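Pyridoxal kinase (Lactobacillus plantarum, PDB 3IBQ) probably catalyses the ATP-dependent phosphorylation of pyridoxal to pyridoxal 5'-phosphate, a vitamin B6 salvage step, with a ribokinase-type fold. Local coordinates at residues G17-S22 with T213-A218; I138-T143 with A176-V181. All coordinates share one frame; numbering follows the deposited sequence.

Contact 1. Residues G17-S22 with T213-A218; sequences GISLSS and TGDTLA. With ATP (adenosine-5'-triphosphate), chain B.
Asp215 directs its carboxylate at the backbone amide of Ser19 from the N-terminal end of helix 213-226, where Gly212-Thr213-Gly214-Asp215 matches the GTGD signature of the ribokinase superfamily. In ribokinase-family kinases the aspartate of this signature acts as the catalytic base, and Asp215 occupies the equivalent place, consistent with that role. Its CG stands anti to the carbonyl carbon (chi1 -59°), which carries OD2 across to Ser19. Ser19 N donates to Asp215 OD2 at 3.0 Å, a bent bond (141° at the hydrogen) that meets the oxygen from above the carboxylate plane. The same oxygen lies 3.7 Å from Ile18 CB, so it is approached by apolar carbon as well as by the amide. Ser19 turns its hydroxyl instead to Asp11 of strand 5-13.

Farther along, Ser22 OG and Thr216 OG1 face each other 4.0 Å apart, joined by a water lying 2.7 Å from each. On the ATP side, Thr213 OG1 lies 2.9 Å from ATP O2A and 3.0 Å from ATP O1G. A side chain at Gly214 would collide with ATP O1B, and Gly214 N gives a weak bond to ATP O3G at 3.0 Å.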
loop_
_atom_site.group_PDB
_atom_site.type_symbol
_atom_site.label_atom_id
_atom_site.label_comp_id
_atom_site.label_asym_id
_atom_site.label_seq_id
_atom_site.Cartn_x
_atom_site.Cartn_y
_atom_site.Cartn_z
ATOM N N GLY A 17 -7.247 4.611 13.093
ATOM C CA GLY A 17 -6.731 3.291 12.945
ATOM C C GLY A 17 -6.394 2.805 11.554
ATOM O O GLY A 17 -6.592 1.677 11.286
ATOM N N ILE A 18 -5.911 3.679 10.699
ATOM C CA ILE A 18 -5.457 3.305 9.377
ATOM C C ILE A 18 -3.939 3.632 9.178
ATOM O O ILE A 18 -3.255 3.997 10.081
ATOM C CB ILE A 18 -6.318 3.946 8.246
ATOM C CG1 ILE A 18 -6.174 5.466 8.264
ATOM C CG2 ILE A 18 -7.726 3.555 8.360
ATOM C CD1 ILE A 18 -6.807 6.176 7.130
ATOM N N SER A 19 -3.527 3.455 7.949
ATOM C CA SER A 19 -2.213 3.705 7.470
ATOM C C SER A 19 -1.091 3.427 8.485
ATOM O O SER A 19 -1.002 2.365 8.954
ATOM C CB SER A 19 -2.134 5.108 6.879
ATOM O OG SER A 19 -2.625 6.030 7.728
ATOM N N LEU A 20 -0.255 4.406 8.752
ATOM C CA LEU A 20 0.850 4.149 9.619
ATOM C C LEU A 20 0.424 3.575 11.007
ATOM O O LEU A 20 1.082 2.767 11.514
ATOM C CB LEU A 20 1.722 5.347 9.772
ATOM C CG LEU A 20 3.151 5.172 10.171
ATOM C CD1 LEU A 20 3.888 4.136 9.339
ATOM C CD2 LEU A 20 3.855 6.482 10.277
ATOM N N SER A 21 -0.703 3.993 11.542
ATOM C CA SER A 21 -1.127 3.459 12.810
ATOM C C SER A 21 -1.457 1.946 12.803
ATOM O O SER A 21 -1.276 1.289 13.745
ATOM C CB SER A 21 -2.219 4.298 13.416
ATOM O OG SER A 21 -3.420 3.920 12.954
ATOM N N SER A 22 -1.887 1.448 11.680
ATOM C CA SER A 22 -2.152 0.029 11.563
ATOM C C SER A 22 -0.938 -0.748 11.058
ATOM O O SER A 22 -0.747 -1.853 11.407
ATOM C CB SER A 22 -3.395 -0.234 10.733
ATOM O OG SER A 22 -3.298 0.358 9.506
ATOM N N THR A 213 -8.233 -0.978 4.564
ATOM C CA THR A 213 -8.072 -2.269 3.952
ATOM C C THR A 213 -6.858 -2.313 3.039
ATOM O O THR A 213 -6.051 -3.168 3.160
ATOM C CB THR A 213 -9.359 -2.802 3.305
ATOM O OG1 THR A 213 -9.998 -1.810 2.567
ATOM C CG2 THR A 213 -10.323 -3.304 4.354
ATOM N N GLY A 214 -6.765 -1.348 2.146
ATOM C CA GLY A 214 -5.620 -1.205 1.303
ATOM C C GLY A 214 -4.305 -1.111 2.070
ATOM O O GLY A 214 -3.402 -1.804 1.764
ATOM N N ASP A 215 -4.290 -0.271 3.080
ATOM C CA ASP A 215 -3.170 -0.086 3.967
ATOM C C ASP A 215 -2.700 -1.411 4.560
ATOM O O ASP A 215 -1.569 -1.734 4.413
ATOM C CB ASP A 215 -3.496 0.935 5.051
ATOM C CG ASP A 215 -3.866 2.293 4.495
ATOM O OD1 ASP A 215 -3.467 2.630 3.427
ATOM O OD2 ASP A 215 -4.545 3.008 5.115
ATOM N N THR A 216 -3.615 -2.174 5.168
ATOM C CA THR A 216 -3.260 -3.446 5.775
ATOM C C THR A 216 -2.780 -4.495 4.769
ATOM O O THR A 216 -1.862 -5.167 5.023
ATOM C CB THR A 216 -4.334 -3.957 6.733
ATOM O OG1 THR A 216 -4.473 -3.040 7.794
ATOM C CG2 THR A 216 -4.010 -5.276 7.300
ATOM N N LEU A 217 -3.457 -4.536 3.637
ATOM C CA LEU A 217 -3.103 -5.392 2.530
ATOM C C LEU A 217 -1.663 -5.136 2.162
ATOM O O LEU A 217 -0.935 -6.026 2.051
ATOM C CB LEU A 217 -3.974 -5.214 1.307
ATOM C CG LEU A 217 -3.732 -6.219 0.148
ATOM C CD1 LEU A 217 -4.151 -7.581 0.473
ATOM C CD2 LEU A 217 -4.308 -5.751 -1.110
ATOM N N ALA A 218 -1.315 -3.873 1.969
ATOM C CA ALA A 218 0.028 -3.489 1.603
ATOM C C ALA A 218 1.063 -3.913 2.688
ATOM O O ALA A 218 2.077 -4.459 2.403
ATOM C CB ALA A 218 0.102 -2.009 1.288
HETATM P PG ATP B . -9.111 1.413 0.834
HETATM O O1G ATP B . -10.003 1.184 2.053
HETATM O O2G ATP B . -9.709 2.443 -0.017
HETATM O O3G ATP B . -7.628 1.365 1.130
HETATM P PB ATP B . -7.918 0.098 -1.221
HETATM O O1B ATP B . -6.837 0.876 -0.570
HETATM O O2B ATP B . -8.226 0.418 -2.652
HETATM O O3B ATP B . -9.190 0.334 -0.332
HETATM P PA ATP B . -9.207 -2.302 -1.458
HETATM O O1A ATP B . -9.732 -2.223 -2.798
HETATM O O2A ATP B . -10.157 -2.041 -0.341
HETATM O O3A ATP B . -7.893 -1.464 -1.083
HETATM O "O5'" ATP B . -8.558 -3.703 -1.299
HETATM C "C5'" ATP B . -7.965 -4.086 -0.117
HETATM C "C4'" ATP B . -8.136 -5.567 0.006
HETATM O "O4'" ATP B . -8.902 -5.841 1.154
HETATM C "C3'" ATP B . -8.826 -6.273 -1.157
HETATM O "O3'" ATP B . -7.876 -6.842 -1.954
HETATM C "C2'" ATP B . -9.385 -7.434 -0.465
HETATM O "O2'" ATP B . -8.257 -8.260 -0.191
HETATM C "C1'" ATP B . -9.827 -6.843 0.845
HETATM N N9 ATP B . -11.202 -6.294 0.898
HETATM C C8 ATP B . -11.555 -5.063 0.727
HETATM N N7 ATP B . -12.860 -4.921 0.882
HETATM C C5 ATP B . -13.369 -6.068 1.160
HETATM C C6 ATP B . -14.718 -6.633 1.410
HETATM N N6 ATP B . -15.793 -5.858 1.458
HETATM N N1 ATP B . -14.770 -7.906 1.625
HETATM C C2 ATP B . -13.721 -8.683 1.595
HETATM N N3 ATP B . -12.495 -8.279 1.400
HETATM C C4 ATP B . -12.259 -6.992 1.176
HETATM O O HOH W 1 -5.400 -0.515 8.135
#

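Contact 2. Residues I138-T143 with A176-V181. With ATP (adenosine-5'-triphosphate), chain B.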
loop_
_atom_site.group_PDB
_atom_site.type_symbol
_atom_site.label_atom_id
_atom_site.label_comp_id
_atom_site.label_asym_id
_atom_site.label_seq_id
_atom_site.Cartn_x
_atom_site.Cartn_y
_atom_site.Cartn_z
ATOM N N ILE A 138 4.126 -3.096 -7.086
ATOM C CA ILE A 138 3.208 -1.995 -6.938
ATOM C C ILE A 138 1.775 -2.503 -6.720
ATOM O O ILE A 138 1.388 -3.534 -7.238
ATOM C CB ILE A 138 3.299 -0.933 -8.026
ATOM C CG1 ILE A 138 2.832 -1.510 -9.380
ATOM C CG2 ILE A 138 4.708 -0.294 -8.000
ATOM C CD1 ILE A 138 2.448 -0.546 -10.414
ATOM N N LEU A 139 0.992 -1.768 -5.962
ATOM C CA LEU A 139 -0.313 -2.268 -5.660
ATOM C C LEU A 139 -1.487 -1.383 -6.037
ATOM O O LEU A 139 -2.330 -1.150 -5.237
ATOM C CB LEU A 139 -0.382 -2.673 -4.175
ATOM C CG LEU A 139 0.657 -3.616 -3.616
ATOM C CD1 LEU A 139 0.842 -3.436 -2.119
ATOM C CD2 LEU A 139 0.430 -5.002 -4.045
ATOM N N PRO A 140 -1.521 -0.899 -7.250
ATOM C CA PRO A 140 -2.636 -0.065 -7.632
ATOM C C PRO A 140 -4.007 -0.765 -7.621
ATOM O O PRO A 140 -4.097 -1.910 -7.847
ATOM C CB PRO A 140 -2.301 0.283 -9.068
ATOM C CG PRO A 140 -1.641 -0.821 -9.533
ATOM C CD PRO A 140 -0.743 -1.247 -8.430
ATOM N N ASN A 141 -5.042 0.002 -7.378
ATOM C CA ASN A 141 -6.366 -0.433 -7.652
ATOM C C ASN A 141 -6.613 -0.145 -9.144
ATOM O O ASN A 141 -5.800 0.397 -9.800
ATOM C CB ASN A 141 -7.409 0.243 -6.792
ATOM C CG ASN A 141 -7.499 1.707 -7.009
ATOM O OD1 ASN A 141 -7.352 2.203 -8.076
ATOM N ND2 ASN A 141 -7.763 2.402 -5.968
ATOM N N THR A 142 -7.798 -0.494 -9.586
ATOM C CA THR A 142 -8.250 -0.311 -10.930
ATOM C C THR A 142 -8.233 1.128 -11.440
ATOM O O THR A 142 -7.821 1.350 -12.524
ATOM C CB THR A 142 -9.575 -1.006 -11.143
ATOM O OG1 THR A 142 -9.396 -2.388 -10.887
ATOM C CG2 THR A 142 -9.964 -0.875 -12.507
ATOM N N THR A 143 -8.630 2.089 -10.647
ATOM C CA THR A 143 -8.534 3.456 -11.055
ATOM C C THR A 143 -7.064 3.883 -11.213
ATOM O O THR A 143 -6.695 4.560 -12.128
ATOM C CB THR A 143 -9.259 4.381 -10.044
ATOM O OG1 THR A 143 -10.624 4.015 -9.946
ATOM C CG2 THR A 143 -9.109 5.860 -10.398
ATOM N N ALA A 176 3.385 -5.774 -11.140
ATOM C CA ALA A 176 2.247 -4.910 -11.006
ATOM C C ALA A 176 1.085 -5.801 -10.569
ATOM O O ALA A 176 0.762 -6.721 -11.233
ATOM C CB ALA A 176 1.920 -4.270 -12.256
ATOM N N VAL A 177 0.521 -5.496 -9.420
ATOM C CA VAL A 177 -0.574 -6.240 -8.866
ATOM C C VAL A 177 -1.750 -5.344 -8.691
ATOM O O VAL A 177 -1.701 -4.416 -7.931
ATOM C CB VAL A 177 -0.209 -6.956 -7.495
ATOM C CG1 VAL A 177 -1.318 -7.735 -6.985
ATOM C CG2 VAL A 177 0.955 -7.788 -7.617
ATOM N N ILE A 178 -2.800 -5.618 -9.425
ATOM C CA ILE A 178 -4.010 -4.822 -9.313
ATOM C C ILE A 178 -4.839 -5.442 -8.187
ATOM O O ILE A 178 -5.146 -6.544 -8.266
ATOM C CB ILE A 178 -4.772 -4.688 -10.604
ATOM C CG1 ILE A 178 -3.929 -3.973 -11.659
ATOM C CG2 ILE A 178 -6.070 -4.054 -10.346
ATOM C CD1 ILE A 178 -4.572 -3.769 -12.886
ATOM N N THR A 179 -5.150 -4.679 -7.147
ATOM C CA THR A 179 -5.714 -5.164 -5.856
ATOM C C THR A 179 -7.246 -5.303 -5.568
ATOM O O THR A 179 -7.666 -5.903 -4.626
ATOM C CB THR A 179 -5.163 -4.300 -4.706
ATOM O OG1 THR A 179 -5.532 -2.960 -4.919
ATOM C CG2 THR A 179 -3.659 -4.446 -4.603
ATOM N N ASP A 180 -8.051 -4.708 -6.360
ATOM C CA ASP A 180 -9.446 -4.712 -6.038
ATOM C C ASP A 180 -10.259 -5.326 -7.172
ATOM O O ASP A 180 -11.323 -4.874 -7.449
ATOM C CB ASP A 180 -9.869 -3.261 -5.876
ATOM C CG ASP A 180 -9.608 -2.474 -7.146
ATOM O OD1 ASP A 180 -8.947 -2.975 -8.027
ATOM O OD2 ASP A 180 -10.140 -1.408 -7.288
ATOM N N VAL A 181 -9.686 -6.292 -7.840
ATOM C CA VAL A 181 -10.319 -6.910 -8.965
ATOM C C VAL A 181 -11.471 -7.801 -8.494
ATOM O O VAL A 181 -11.293 -8.643 -7.695
ATOM C CB VAL A 181 -9.365 -7.695 -9.812
ATOM C CG1 VAL A 181 -10.050 -8.341 -10.919
ATOM C CG2 VAL A 181 -8.230 -6.846 -10.268
HETATM P PG ATP B . -9.111 1.413 0.834
HETATM O O1G ATP B . -10.003 1.184 2.053
HETATM O O2G ATP B . -9.709 2.443 -0.017
HETATM O O3G ATP B . -7.628 1.365 1.130
HETATM P PB ATP B . -7.918 0.098 -1.221
HETATM O O1B ATP B . -6.837 0.876 -0.570
HETATM O O2B ATP B . -8.226 0.418 -2.652
HETATM O O3B ATP B . -9.190 0.334 -0.332
HETATM P PA ATP B . -9.207 -2.302 -1.458
HETATM O O1A ATP B . -9.732 -2.223 -2.798
HETATM O O2A ATP B . -10.157 -2.041 -0.341
HETATM O O3A ATP B . -7.893 -1.464 -1.083
HETATM O "O5'" ATP B . -8.558 -3.703 -1.299
HETATM C "C5'" ATP B . -7.965 -4.086 -0.117
HETATM C "C4'" ATP B . -8.136 -5.567 0.006
HETATM O "O4'" ATP B . -8.902 -5.841 1.154
HETATM C "C3'" ATP B . -8.826 -6.273 -1.157
HETATM O "O3'" ATP B . -7.876 -6.842 -1.954
HETATM C "C2'" ATP B . -9.385 -7.434 -0.465
HETATM O "O2'" ATP B . -8.257 -8.260 -0.191
HETATM C "C1'" ATP B . -9.827 -6.843 0.845
HETATM N N9 ATP B . -11.202 -6.294 0.898
HETATM C C8 ATP B . -11.555 -5.063 0.727
HETATM N N7 ATP B . -12.860 -4.921 0.882
HETATM C C5 ATP B . -13.369 -6.068 1.160
HETATM C C6 ATP B . -14.718 -6.633 1.410
HETATM N N6 ATP B . -15.793 -5.858 1.458
HETATM N N1 ATP B . -14.770 -7.906 1.625
HETATM C C2 ATP B . -13.721 -8.683 1.595
HETATM N N3 ATP B . -12.495 -8.279 1.400
HETATM C C4 ATP B . -12.259 -6.992 1.176
HETATM O O HOH W 2 -4.461 -0.676 -3.194
HETATM O O HOH W 3 -10.786 1.444 -8.283
#
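Leu139 and Val177 lie alongside each other, pointing the same way, with Leu139 CD2 4.0 Å from Val177 CB. Thr179 crosses the leucine at about a right angle, its CG2 3.8 Å from Leu139 CB, while Ile138 CG1 rests 4.1 Å from Ala176 CB. Outward from these, the parallel bridge of Ile138 with Ala176 includes the bond from Val177 N to Ile138 O; past the end of strand 137-138, Thr179 N still donates to Pro140 O (3.0 Å, 159°).

At the polar edge, Thr142 grips Asp180 OD1 from both faces of the carboxylate, on its syn side: Thr142 N at 3.1 Å and Thr142 OG1 at 3.0 Å. Thr142 OG1 comes round to it by standing anti to its own carbonyl carbon (chi1 -60°). Replacing Asp180 by alanine removes the carboxylate, and both Thr142 donors would probably lose their shared acceptor, the hydroxyl becoming freer to turn. Asn141 is the N-cap of helix 142-149, its ND2 held by Gly111 O. ATP O3' donates to Thr179 O at 2.8 Å, making this part of the strand a wall of the nucleotide site. Strand 186-192 flanks Val177 and Thr179, helix 159-167 packs on Ala176 and Ile178, and helix 213-226 on Leu139 and Thr179.

In the fold
The centres of the two contacts lie about 16 Å apart, and both touch the same ATP. Along the chain contact 2 is nested within contact 1, the order being 17-22, 138-143, 176-181 and 213-218. Strands 137-138 and 175-183 are neighbours in the large mixed sheet, which also contains strand 5-13, on which Ser19 and Leu20 pack. Helix 213-226 joins the two sites directly: Ala218 CB lies 3.8 Å from Leu139 CD1, and Leu217 CD2 is equally close to Thr179 CG2. One helix thus meets the triphosphate at its N-terminal end and further along packs on strand 175-183 and the loop after strand 137-138, while contact 2 reaches the ribose, consistent with a single nucleotide site assembled from distant parts of the sequence.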